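Local structure of transcriptional regulator (Streptococcus dysgalactiae, 4YV9) at residues Y157-T169 / I194-L207. The protein probably regulates transcription as a DNA-binding receptor for SHP peptide pheromones in streptococcal quorum sensing. Sequence-based numbering, arbitrary orientation.
Sequences YNTLFLLTKEMVT and ISIDYSYFDHSHYL
Tyr-157, in the first turn of helix 157-169, meets Ser-195 and His-203 at the bend between helices 179-197 and 201-215; with CG anti to the backbone N (chi1 165°), its ring is directed across the contact and its hydroxyl placed between the two. Tyr-157 OH lies 2.5 Å from both Ser-195 OG and His-203 ND1, which sit at the ring edge, near its plane. The phenol can donate in at most one of these short hydrogen bonds and must accept in the other. It thus ties together the helices before and after the turn. Ser-195 OG is also bonded to the carbonyl of Cys-191, one turn earlier. Tyr-157 CE2 sits off-centre over one face of the Tyr-200 ring, 3.5 Å from Tyr-200 CD2, in an offset stack. Tyr-198 turns its edge toward the Tyr-157 face, and Ile-194 CG2 packs 3.6 Å from Tyr-157 CD1. One turn on, Phe-161 lies flat against the His-203 imidazole, planes 2° apart; its edge faces Tyr-206. Lys-165 CD lies over one face of the Tyr-206 ring. Residues 157-169 and 201-207 run nearly parallel (16° between the short axes), bridged by this aromatic cluster within the C-terminal, TPR-related repeat domain. Phe-161 over one imidazole face, Tyr-200 toward the rim of the other and the phenol at the edge probably fix the tilt and rotation of His-203, while two bonds at one phenol oxygen probably keep Tyr-157 seated between the helices.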
loop_
_atom_site.group_PDB
_atom_site.type_symbol
_atom_site.label_atom_id
_atom_site.label_comp_id
_atom_site.label_asym_id
_atom_site.label_seq_id
_atom_site.Cartn_x
_atom_site.Cartn_y
_atom_site.Cartn_z
ATOM N N TYR B 157 6.788 -27.252 10.384
ATOM C CA TYR B 157 5.476 -26.876 9.858
ATOM C C TYR B 157 4.483 -26.456 10.943
ATOM O O TYR B 157 3.744 -25.482 10.776
ATOM C CB TYR B 157 4.844 -28.012 9.041
ATOM C CG TYR B 157 3.370 -27.751 8.813
ATOM C CD1 TYR B 157 2.954 -26.812 7.874
ATOM C CD2 TYR B 157 2.397 -28.396 9.573
ATOM C CE1 TYR B 157 1.613 -26.542 7.677
ATOM C CE2 TYR B 157 1.053 -28.129 9.384
ATOM C CZ TYR B 157 0.667 -27.199 8.435
ATOM O OH TYR B 157 -0.666 -26.926 8.240
ATOM N N ASN B 158 4.439 -27.196 12.044
ATOM C CA ASN B 158 3.446 -26.888 13.060
ATOM C C ASN B 158 3.717 -25.568 13.760
ATOM O O ASN B 158 2.779 -24.876 14.147
ATOM C CB ASN B 158 3.340 -28.012 14.087
ATOM C CG ASN B 158 2.111 -28.874 13.868
ATOM O OD1 ASN B 158 0.985 -28.448 14.145
ATOM N ND2 ASN B 158 2.315 -30.085 13.359
ATOM N N THR B 159 4.987 -25.211 13.923
ATOM C CA THR B 159 5.326 -23.931 14.524
ATOM C C THR B 159 5.019 -22.827 13.524
ATOM O O THR B 159 4.520 -21.759 13.893
ATOM C CB THR B 159 6.804 -23.865 14.953
ATOM O OG1 THR B 159 7.044 -24.835 15.979
ATOM C CG2 THR B 159 7.160 -22.473 15.481
ATOM N N LEU B 160 5.306 -23.098 12.255
ATOM C CA LEU B 160 5.002 -22.156 11.183
ATOM C C LEU B 160 3.508 -21.869 11.139
ATOM O O LEU B 160 3.092 -20.714 11.043
ATOM C CB LEU B 160 5.474 -22.705 9.834
ATOM C CG LEU B 160 5.220 -21.846 8.591
ATOM C CD1 LEU B 160 5.875 -20.496 8.722
ATOM C CD2 LEU B 160 5.733 -22.559 7.346
ATOM N N PHE B 161 2.701 -22.924 11.223
ATOM C CA PHE B 161 1.249 -22.755 11.203
ATOM C C PHE B 161 0.764 -21.922 12.387
ATOM O O PHE B 161 -0.082 -21.042 12.234
ATOM C CB PHE B 161 0.540 -24.104 11.204
ATOM C CG PHE B 161 -0.951 -23.996 11.342
ATOM C CD1 PHE B 161 -1.720 -23.495 10.303
ATOM C CD2 PHE B 161 -1.582 -24.382 12.513
ATOM C CE1 PHE B 161 -3.093 -23.382 10.428
ATOM C CE2 PHE B 161 -2.954 -24.279 12.642
ATOM C CZ PHE B 161 -3.711 -23.777 11.600
ATOM N N LEU B 162 1.299 -22.215 13.567
ATOM C CA LEU B 162 0.924 -21.499 14.781
ATOM C C LEU B 162 1.380 -20.040 14.723
ATOM O O LEU B 162 0.672 -19.148 15.190
ATOM C CB LEU B 162 1.504 -22.192 16.016
ATOM C CG LEU B 162 0.879 -23.546 16.349
ATOM C CD1 LEU B 162 1.468 -24.131 17.630
ATOM C CD2 LEU B 162 -0.639 -23.420 16.445
ATOM N N LEU B 163 2.550 -19.808 14.136
ATOM C CA LEU B 163 3.069 -18.458 13.963
ATOM C C LEU B 163 2.213 -17.684 12.980
ATOM O O LEU B 163 1.981 -16.487 13.153
ATOM C CB LEU B 163 4.523 -18.479 13.483
ATOM C CG LEU B 163 5.584 -18.756 14.551
ATOM C CD1 LEU B 163 6.974 -18.912 13.918
ATOM C CD2 LEU B 163 5.581 -17.652 15.607
ATOM N N THR B 164 1.742 -18.374 11.949
ATOM C CA THR B 164 0.896 -17.744 10.947
ATOM C C THR B 164 -0.424 -17.292 11.579
ATOM O O THR B 164 -0.883 -16.174 11.317
ATOM C CB THR B 164 0.626 -18.692 9.758
ATOM O OG1 THR B 164 1.873 -19.097 9.173
ATOM C CG2 THR B 164 -0.215 -17.988 8.696
ATOM N N LYS B 165 -1.015 -18.152 12.416
ATOM C CA LYS B 165 -2.240 -17.819 13.151
ATOM C C LYS B 165 -2.041 -16.568 14.009
ATOM O O LYS B 165 -2.906 -15.698 14.055
ATOM C CB LYS B 165 -2.698 -18.981 14.047
ATOM C CG LYS B 165 -3.424 -20.107 13.322
ATOM C CD LYS B 165 -3.970 -21.160 14.296
ATOM C CE LYS B 165 -5.103 -20.606 15.135
ATOM N NZ LYS B 165 -5.670 -21.622 16.070
ATOM N N GLU B 166 -0.908 -16.495 14.700
ATOM C CA GLU B 166 -0.588 -15.318 15.496
ATOM C C GLU B 166 -0.545 -14.075 14.622
ATOM O O GLU B 166 -1.158 -13.060 14.953
ATOM C CB GLU B 166 0.741 -15.502 16.228
ATOM C CG GLU B 166 0.663 -16.477 17.387
ATOM C CD GLU B 166 -0.536 -16.221 18.277
ATOM O OE1 GLU B 166 -0.619 -15.132 18.886
ATOM O OE2 GLU B 166 -1.408 -17.109 18.355
HETATM N N MSE B 167 0.144 -14.168 13.489
HETATM C CA MSE B 167 0.338 -13.022 12.604
HETATM C C MSE B 167 -0.958 -12.494 11.990
HETATM O O MSE B 167 -1.188 -11.282 11.975
HETATM C CB MSE B 167 1.307 -13.380 11.482
HETATM C CG MSE B 167 1.375 -12.342 10.377
HETATM SE SE MSE B 167 2.419 -13.059 8.866
HETATM C CE MSE B 167 1.182 -14.465 8.315
ATOM N N VAL B 168 -1.806 -13.398 11.496
ATOM C CA VAL B 168 -3.053 -12.973 10.860
ATOM C C VAL B 168 -4.036 -12.340 11.846
ATOM O O VAL B 168 -4.889 -11.545 11.451
ATOM C CB VAL B 168 -3.764 -14.144 10.144
ATOM C CG1 VAL B 168 -2.991 -14.568 8.951
ATOM C CG2 VAL B 168 -3.964 -15.317 11.080
ATOM N N THR B 169 -3.911 -12.674 13.125
ATOM C CA THR B 169 -4.831 -12.138 14.119
ATOM C C THR B 169 -4.253 -10.942 14.888
ATOM O O THR B 169 -4.971 -10.278 15.647
ATOM C CB THR B 169 -5.269 -13.236 15.123
ATOM O OG1 THR B 169 -4.123 -13.776 15.791
ATOM C CG2 THR B 169 -5.993 -14.365 14.396
ATOM N N ILE B 194 1.655 -25.079 1.812
ATOM C CA ILE B 194 2.336 -26.126 2.569
ATOM C C ILE B 194 1.339 -27.064 3.241
ATOM O O ILE B 194 1.530 -28.281 3.274
ATOM C CB ILE B 194 3.269 -25.515 3.632
ATOM C CG1 ILE B 194 4.294 -24.601 2.964
ATOM C CG2 ILE B 194 3.967 -26.600 4.426
ATOM C CD1 ILE B 194 5.252 -23.943 3.928
ATOM N N SER B 195 0.264 -26.487 3.763
ATOM C CA SER B 195 -0.764 -27.252 4.450
ATOM C C SER B 195 -1.444 -28.229 3.510
ATOM O O SER B 195 -1.750 -29.362 3.888
ATOM C CB SER B 195 -1.801 -26.312 5.066
ATOM O OG SER B 195 -1.233 -25.612 6.153
ATOM N N ILE B 196 -1.686 -27.782 2.285
ATOM C CA ILE B 196 -2.247 -28.661 1.272
ATOM C C ILE B 196 -1.248 -29.770 0.924
ATOM O O ILE B 196 -1.606 -30.950 0.926
ATOM C CB ILE B 196 -2.639 -27.884 0.008
ATOM C CG1 ILE B 196 -3.755 -26.892 0.323
ATOM C CG2 ILE B 196 -3.126 -28.839 -1.066
ATOM C CD1 ILE B 196 -3.937 -25.843 -0.752
ATOM N N ASP B 197 -0.000 -29.383 0.653
ATOM C CA ASP B 197 1.070 -30.329 0.318
ATOM C C ASP B 197 1.180 -31.454 1.332
ATOM O O ASP B 197 1.311 -32.614 0.972
ATOM C CB ASP B 197 2.424 -29.620 0.228
ATOM C CG ASP B 197 2.591 -28.819 -1.051
ATOM O OD1 ASP B 197 1.881 -29.115 -2.038
ATOM O OD2 ASP B 197 3.438 -27.896 -1.067
ATOM N N TYR B 198 1.128 -31.093 2.605
ATOM C CA TYR B 198 1.259 -32.045 3.695
ATOM C C TYR B 198 -0.085 -32.665 4.077
ATOM O O TYR B 198 -0.167 -33.430 5.040
ATOM C CB TYR B 198 1.881 -31.361 4.913
ATOM C CG TYR B 198 3.377 -31.152 4.845
ATOM C CD1 TYR B 198 4.177 -31.955 4.045
ATOM C CD2 TYR B 198 3.992 -30.157 5.599
ATOM C CE1 TYR B 198 5.551 -31.770 3.989
ATOM C CE2 TYR B 198 5.362 -29.964 5.551
ATOM C CZ TYR B 198 6.136 -30.771 4.743
ATOM O OH TYR B 198 7.501 -30.588 4.690
ATOM N N SER B 199 -1.131 -32.326 3.324
ATOM C CA SER B 199 -2.472 -32.883 3.526
ATOM C C SER B 199 -3.064 -32.554 4.902
ATOM O O SER B 199 -3.849 -33.332 5.448
ATOM C CB SER B 199 -2.460 -34.405 3.318
ATOM O OG SER B 199 -1.991 -34.749 2.024
ATOM N N TYR B 200 -2.684 -31.406 5.458
ATOM C CA TYR B 200 -3.312 -30.891 6.669
ATOM C C TYR B 200 -4.561 -30.103 6.292
ATOM O O TYR B 200 -4.528 -28.873 6.239
ATOM C CB TYR B 200 -2.348 -29.994 7.457
ATOM C CG TYR B 200 -1.245 -30.743 8.167
ATOM C CD1 TYR B 200 -1.438 -31.272 9.438
ATOM C CD2 TYR B 200 -0.006 -30.918 7.570
ATOM C CE1 TYR B 200 -0.427 -31.959 10.091
ATOM C CE2 TYR B 200 1.011 -31.600 8.215
ATOM C CZ TYR B 200 0.795 -32.120 9.472
ATOM O OH TYR B 200 1.806 -32.801 10.111
ATOM N N PHE B 201 -5.664 -30.800 6.040
ATOM C CA PHE B 201 -6.849 -30.136 5.500
ATOM C C PHE B 201 -7.625 -29.338 6.555
ATOM O O PHE B 201 -8.405 -28.438 6.226
ATOM C CB PHE B 201 -7.739 -31.170 4.825
ATOM C CG PHE B 201 -7.059 -31.865 3.682
ATOM C CD1 PHE B 201 -6.591 -31.134 2.595
ATOM C CD2 PHE B 201 -6.843 -33.231 3.708
ATOM C CE1 PHE B 201 -5.944 -31.760 1.542
ATOM C CE2 PHE B 201 -6.199 -33.862 2.663
ATOM C CZ PHE B 201 -5.749 -33.125 1.576
ATOM N N ASP B 202 -7.396 -29.679 7.818
ATOM C CA ASP B 202 -7.847 -28.872 8.946
ATOM C C ASP B 202 -7.258 -27.473 8.850
ATOM O O ASP B 202 -7.966 -26.458 8.883
ATOM C CB ASP B 202 -7.412 -29.532 10.257
ATOM C CG ASP B 202 -5.972 -30.037 10.199
ATOM O OD1 ASP B 202 -5.490 -30.336 9.077
ATOM O OD2 ASP B 202 -5.317 -30.125 11.262
ATOM N N HIS B 203 -5.938 -27.435 8.739
ATOM C CA HIS B 203 -5.209 -26.193 8.650
ATOM C C HIS B 203 -5.559 -25.459 7.368
ATOM O O HIS B 203 -5.729 -24.242 7.374
ATOM C CB HIS B 203 -3.712 -26.464 8.731
ATOM C CG HIS B 203 -3.276 -27.007 10.054
ATOM N ND1 HIS B 203 -1.955 -27.246 10.365
ATOM C CD2 HIS B 203 -3.989 -27.348 11.152
ATOM C CE1 HIS B 203 -1.874 -27.717 11.596
ATOM N NE2 HIS B 203 -3.095 -27.790 12.095
ATOM N N SER B 204 -5.679 -26.210 6.274
ATOM C CA SER B 204 -6.054 -25.627 4.988
ATOM C C SER B 204 -7.395 -24.895 5.081
ATOM O O SER B 204 -7.518 -23.755 4.642
ATOM C CB SER B 204 -6.129 -26.710 3.907
ATOM O OG SER B 204 -4.884 -27.357 3.768
ATOM N N HIS B 205 -8.388 -25.559 5.667
ATOM C CA HIS B 205 -9.725 -24.992 5.804
ATOM C C HIS B 205 -9.710 -23.687 6.599
ATOM O O HIS B 205 -10.281 -22.691 6.157
ATOM C CB HIS B 205 -10.672 -25.989 6.466
ATOM C CG HIS B 205 -12.069 -25.480 6.600
ATOM N ND1 HIS B 205 -12.501 -24.765 7.695
ATOM C CD2 HIS B 205 -13.130 -25.554 5.758
ATOM C CE1 HIS B 205 -13.770 -24.431 7.533
ATOM N NE2 HIS B 205 -14.173 -24.904 6.365
ATOM N N TYR B 206 -9.066 -23.700 7.762
ATOM C CA TYR B 206 -8.850 -22.471 8.531
ATOM C C TYR B 206 -8.250 -21.346 7.677
ATOM O O TYR B 206 -8.746 -20.226 7.691
ATOM C CB TYR B 206 -7.945 -22.744 9.745
ATOM C CG TYR B 206 -7.495 -21.490 10.494
ATOM C CD1 TYR B 206 -6.372 -20.775 10.085
ATOM C CD2 TYR B 206 -8.189 -21.032 11.609
ATOM C CE1 TYR B 206 -5.959 -19.633 10.756
ATOM C CE2 TYR B 206 -7.782 -19.891 12.295
ATOM C CZ TYR B 206 -6.664 -19.196 11.860
ATOM O OH TYR B 206 -6.244 -18.059 12.517
ATOM N N LEU B 207 -7.180 -21.648 6.936
ATOM C CA LEU B 207 -6.447 -20.629 6.194
ATOM C C LEU B 207 -7.253 -20.041 5.044
ATOM O O LEU B 207 -7.168 -18.850 4.755
ATOM C CB LEU B 207 -5.132 -21.206 5.652
ATOM C CG LEU B 207 -4.055 -21.379 6.713
ATOM C CD1 LEU B 207 -2.911 -22.256 6.208
ATOM C CD2 LEU B 207 -3.550 -20.017 7.156
#